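PDB 6WY9: acyl-CoA dehydrogenase domain protein Tcur3481 from Thermomonospora curvata, which probably acts as an FAD-dependent acyl-CoA dehydrogenase, oxidising acyl-CoA thioesters with a bound flavin cofactor. Local coordinates for residues Gly67-Leu75 with Leu87-Leu95. Numbering follows the deposited sequence.
Sequences GLGALCVLL and LWPTLVAAL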
ATOM      1  N   GLY B  67     -13.948  29.868  16.905  1.00 55.20           N
ATOM      2  CA  GLY B  67     -12.606  29.526  16.442  1.00 51.72           C
ATOM      3  C   GLY B  67     -12.506  28.346  15.471  1.00 48.58           C
ATOM      4  O   GLY B  67     -13.441  28.002  14.732  1.00 45.26           O
ATOM      5  N   LEU B  68     -11.310  27.749  15.458  1.00 48.32           N
ATOM      6  CA  LEU B  68     -10.975  26.788  14.416  1.00 48.48           C
ATOM      7  C   LEU B  68     -11.817  25.524  14.539  1.00 47.99           C
ATOM      8  O   LEU B  68     -12.209  24.955  13.517  1.00 48.19           O
ATOM      9  CB  LEU B  68      -9.474  26.487  14.465  1.00 50.64           C
ATOM     10  CG  LEU B  68      -8.894  25.538  13.400  1.00 51.41           C
ATOM     11  CD1 LEU B  68      -9.105  26.000  11.938  1.00 51.01           C
ATOM     12  CD2 LEU B  68      -7.416  25.246  13.701  1.00 54.32           C
ATOM     13  N   GLY B  69     -12.173  25.120  15.763  1.00 49.46           N
ATOM     14  CA  GLY B  69     -13.025  23.943  15.938  1.00 48.79           C
ATOM     15  C   GLY B  69     -14.370  24.068  15.253  1.00 47.46           C
ATOM     16  O   GLY B  69     -14.834  23.136  14.568  1.00 45.21           O
ATOM     17  N   ALA B  70     -15.047  25.204  15.461  1.00 47.71           N
ATOM     18  CA  ALA B  70     -16.325  25.424  14.787  1.00 46.23           C
ATOM     19  C   ALA B  70     -16.132  25.448  13.273  1.00 46.20           C
ATOM     20  O   ALA B  70     -16.952  24.899  12.520  1.00 45.34           O
ATOM     21  CB  ALA B  70     -16.972  26.735  15.268  1.00 46.43           C
ATOM     22  N   LEU B  71     -15.060  26.096  12.805  1.00 44.62           N
ATOM     23  CA  LEU B  71     -14.798  26.099  11.377  1.00 44.36           C
ATOM     24  C   LEU B  71     -14.671  24.667  10.857  1.00 43.74           C
ATOM     25  O   LEU B  71     -15.281  24.299   9.842  1.00 43.86           O
ATOM     26  CB  LEU B  71     -13.529  26.898  11.069  1.00 45.46           C
ATOM     27  CG  LEU B  71     -13.180  26.826   9.572  1.00 45.35           C
ATOM     28  CD1 LEU B  71     -14.345  27.321   8.684  1.00 42.83           C
ATOM     29  CD2 LEU B  71     -11.840  27.543   9.258  1.00 47.39           C
ATOM     30  N   CYS B  72     -13.941  23.828  11.580  1.00 44.66           N
ATOM     31  CA  CYS B  72     -13.744  22.456  11.101  1.00 43.72           C
ATOM     32  C   CYS B  72     -15.052  21.664  11.110  1.00 44.35           C
ATOM     33  O   CYS B  72     -15.276  20.819  10.232  1.00 44.28           O
ATOM     34  CB  CYS B  72     -12.671  21.772  11.930  1.00 45.08           C
ATOM     35  SG  CYS B  72     -10.982  22.422  11.514  1.00 49.69           S
ATOM     36  N   VAL B  73     -15.930  21.913  12.088  1.00 44.72           N
ATOM     37  CA  VAL B  73     -17.220  21.229  12.106  1.00 43.81           C
ATOM     38  C   VAL B  73     -18.025  21.630  10.883  1.00 43.46           C
ATOM     39  O   VAL B  73     -18.594  20.783  10.185  1.00 40.83           O
ATOM     40  CB  VAL B  73     -17.972  21.533  13.424  1.00 45.81           C
ATOM     41  CG1 VAL B  73     -19.418  21.062  13.386  1.00 46.31           C
ATOM     42  CG2 VAL B  73     -17.268  20.864  14.579  1.00 46.67           C
ATOM     43  N   LEU B  74     -18.040  22.931  10.575  1.00 42.17           N
ATOM     44  CA  LEU B  74     -18.753  23.400   9.390  1.00 42.00           C
ATOM     45  C   LEU B  74     -18.144  22.844   8.099  1.00 40.74           C
ATOM     46  O   LEU B  74     -18.881  22.450   7.185  1.00 40.21           O
ATOM     47  CB  LEU B  74     -18.756  24.926   9.354  1.00 42.87           C
ATOM     48  CG  LEU B  74     -19.353  25.594   8.119  1.00 43.22           C
ATOM     49  CD1 LEU B  74     -20.892  25.359   8.009  1.00 42.62           C
ATOM     50  CD2 LEU B  74     -19.031  27.102   8.120  1.00 44.06           C
ATOM     51  N   LEU B  75     -16.805  22.844   7.980  1.00 40.58           N
ATOM     52  CA  LEU B  75     -16.165  22.353   6.758  1.00 39.54           C
ATOM     53  C   LEU B  75     -16.393  20.861   6.562  1.00 40.32           C
ATOM     54  O   LEU B  75     -16.451  20.375   5.417  1.00 38.90           O
ATOM     55  CB  LEU B  75     -14.642  22.653   6.785  1.00 38.17           C
ATOM     56  CG  LEU B  75     -14.310  24.154   6.696  1.00 38.58           C
ATOM     57  CD1 LEU B  75     -12.789  24.410   6.693  1.00 39.87           C
ATOM     58  CD2 LEU B  75     -15.014  24.806   5.467  1.00 38.35           C
ATOM     59  N   LEU B  87     -16.169  28.250   1.494  1.00 41.37           N
ATOM     60  CA  LEU B  87     -16.067  28.476   2.933  1.00 42.36           C
ATOM     61  C   LEU B  87     -14.607  28.485   3.391  1.00 42.11           C
ATOM     62  O   LEU B  87     -14.197  29.369   4.155  1.00 42.31           O
ATOM     63  CB  LEU B  87     -16.873  27.411   3.691  1.00 41.61           C
ATOM     64  CG  LEU B  87     -18.403  27.550   3.639  1.00 40.55           C
ATOM     65  CD1 LEU B  87     -19.063  26.234   4.186  1.00 40.12           C
ATOM     66  CD2 LEU B  87     -18.905  28.757   4.423  1.00 42.10           C
ATOM     67  N   TRP B  88     -13.796  27.517   2.933  1.00 38.56           N
ATOM     68  CA  TRP B  88     -12.464  27.562   3.538  1.00 41.25           C
ATOM     69  C   TRP B  88     -11.660  28.762   3.030  1.00 41.06           C
ATOM     70  O   TRP B  88     -11.014  29.433   3.847  1.00 41.26           O
ATOM     71  CB  TRP B  88     -11.700  26.220   3.398  1.00 41.18           C
ATOM     72  CG  TRP B  88     -11.053  25.900   2.074  1.00 43.80           C
ATOM     73  CD1 TRP B  88     -11.552  25.086   1.081  1.00 45.05           C
ATOM     74  CD2 TRP B  88      -9.768  26.358   1.605  1.00 43.69           C
ATOM     75  NE1 TRP B  88     -10.665  25.040   0.025  1.00 45.34           N
ATOM     76  CE2 TRP B  88      -9.579  25.825   0.313  1.00 45.67           C
ATOM     77  CE3 TRP B  88      -8.789  27.211   2.133  1.00 44.77           C
ATOM     78  CZ2 TRP B  88      -8.420  26.089  -0.449  1.00 46.72           C
ATOM     79  CZ3 TRP B  88      -7.652  27.473   1.381  1.00 46.44           C
ATOM     80  CH2 TRP B  88      -7.477  26.912   0.109  1.00 47.38           C
ATOM     81  N   PRO B  89     -11.715  29.150   1.748  1.00 42.00           N
ATOM     82  CA  PRO B  89     -10.954  30.362   1.367  1.00 44.63           C
ATOM     83  C   PRO B  89     -11.404  31.604   2.128  1.00 46.14           C
ATOM     84  O   PRO B  89     -10.568  32.342   2.660  1.00 47.30           O
ATOM     85  CB  PRO B  89     -11.190  30.477  -0.150  1.00 44.89           C
ATOM     86  CG  PRO B  89     -11.540  29.061  -0.590  1.00 42.49           C
ATOM     87  CD  PRO B  89     -12.383  28.535   0.582  1.00 41.00           C
ATOM     88  N   THR B  90     -12.713  31.848   2.224  1.00 45.56           N
ATOM     89  CA  THR B  90     -13.183  33.046   2.909  1.00 43.92           C
ATOM     90  C   THR B  90     -12.883  32.992   4.401  1.00 44.53           C
ATOM     91  O   THR B  90     -12.431  33.991   4.979  1.00 44.39           O
ATOM     92  CB  THR B  90     -14.690  33.234   2.684  1.00 43.85           C
ATOM     93  OG1 THR B  90     -14.910  33.632   1.328  1.00 45.78           O
ATOM     94  CG2 THR B  90     -15.261  34.320   3.594  1.00 41.17           C
ATOM     95  N   LEU B  91     -13.174  31.845   5.059  1.00 43.11           N
ATOM     96  CA  LEU B  91     -13.106  31.815   6.527  1.00 43.71           C
ATOM     97  C   LEU B  91     -11.684  31.619   7.053  1.00 44.92           C
ATOM     98  O   LEU B  91     -11.369  32.126   8.134  1.00 45.97           O
ATOM     99  CB  LEU B  91     -14.042  30.729   7.099  1.00 42.97           C
ATOM    100  CG  LEU B  91     -15.538  31.084   6.891  1.00 42.25           C
ATOM    101  CD1 LEU B  91     -16.553  30.021   7.417  1.00 43.76           C
ATOM    102  CD2 LEU B  91     -15.861  32.499   7.469  1.00 44.63           C
ATOM    103  N   VAL B  92     -10.830  30.866   6.343  1.00 44.36           N
ATOM    104  CA  VAL B  92      -9.404  30.864   6.690  1.00 44.74           C
ATOM    105  C   VAL B  92      -8.813  32.269   6.516  1.00 47.30           C
ATOM    106  O   VAL B  92      -8.053  32.753   7.369  1.00 49.10           O
ATOM    107  CB  VAL B  92      -8.630  29.803   5.867  1.00 43.17           C
ATOM    108  CG1 VAL B  92      -7.116  29.924   6.069  1.00 44.07           C
ATOM    109  CG2 VAL B  92      -9.100  28.339   6.219  1.00 43.53           C
ATOM    110  N   ALA B  93      -9.149  32.957   5.421  1.00 46.21           N
ATOM    111  CA  ALA B  93      -8.652  34.327   5.292  1.00 46.47           C
ATOM    112  C   ALA B  93      -9.157  35.183   6.438  1.00 47.03           C
ATOM    113  O   ALA B  93      -8.408  36.002   6.991  1.00 46.67           O
ATOM    114  CB  ALA B  93      -9.063  34.931   3.949  1.00 46.89           C
ATOM    115  N   ALA B  94     -10.427  34.990   6.835  1.00 46.65           N
ATOM    116  CA  ALA B  94     -10.988  35.844   7.878  1.00 48.38           C
ATOM    117  C   ALA B  94     -10.342  35.557   9.228  1.00 48.40           C
ATOM    118  O   ALA B  94     -10.123  36.476  10.031  1.00 50.28           O
ATOM    119  CB  ALA B  94     -12.515  35.671   7.953  1.00 48.77           C
ATOM    120  N   LEU B  95     -10.070  34.279   9.510  1.00 47.48           N
ATOM    121  CA  LEU B  95      -9.355  33.929  10.731  1.00 48.71           C
ATOM    122  C   LEU B  95      -7.932  34.480  10.725  1.00 49.13           C
ATOM    123  O   LEU B  95      -7.430  34.912  11.768  1.00 52.14           O
ATOM    124  CB  LEU B  95      -9.357  32.408  10.923  1.00 47.84           C
ATOM    125  CG  LEU B  95     -10.682  31.769  11.341  1.00 49.94           C
ATOM    126  CD1 LEU B  95     -10.485  30.214  11.483  1.00 51.10           C
ATOM    127  CD2 LEU B  95     -11.130  32.377  12.640  1.00 52.43           C
TER
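Leu71 meets Leu91 and Leu95 through a first torsion that sets its CG anti to the backbone N (chi1 176°) and carries both methyls to the facing helix. On that helix Leu87, Leu91 and Leu95 share the other common rotamer, CG anti to the carbonyl carbon, and each reaches across as an extended branch. The two methyls of Leu71 divide the work. Leu71 CD1 lies 3.7 Å from Leu91 CD1. Leu71 CD2 lies 3.7 Å from Leu95 CD1, and these two side chains run past each other in opposite senses. The same CD2 also meets CG2 of Val92, more loosely. Leu74 crosses Leu87 and Leu91 nearly at right angles; its CD2 is 3.9 Å from Leu91 CD1. Leu75 closes the row: its CD2 sits 3.7 Å from Leu87 CB, and its CD1 touches Trp88 CB, while the indole turns off from the contact. With an alanine at Leu71, a gap is likely to open between Leu91, Val92 and Leu95, taking away the main cross-helix neighbour of Leu95 CD1 and leaving Leu91 to Leu74. No hydrogen bond crosses between the two segments. The contact is a leucine-rich interface; the segment axes are 11.0 Å apart at their closest and almost exactly antiparallel at 177°. Both helices belong to the N-terminal helical domain of the acyl-CoA dehydrogenase fold, away from the flavin. Helix 5-23 packs on Val73 and Leu74. Helix 215-248 covers Leu75, Trp88 and Val92 through Ala226, Leu227 and Val230. Strand 118-122 lies against helix 87-100, where Thr90 OG1 hydrogen-bonds to Leu119 O.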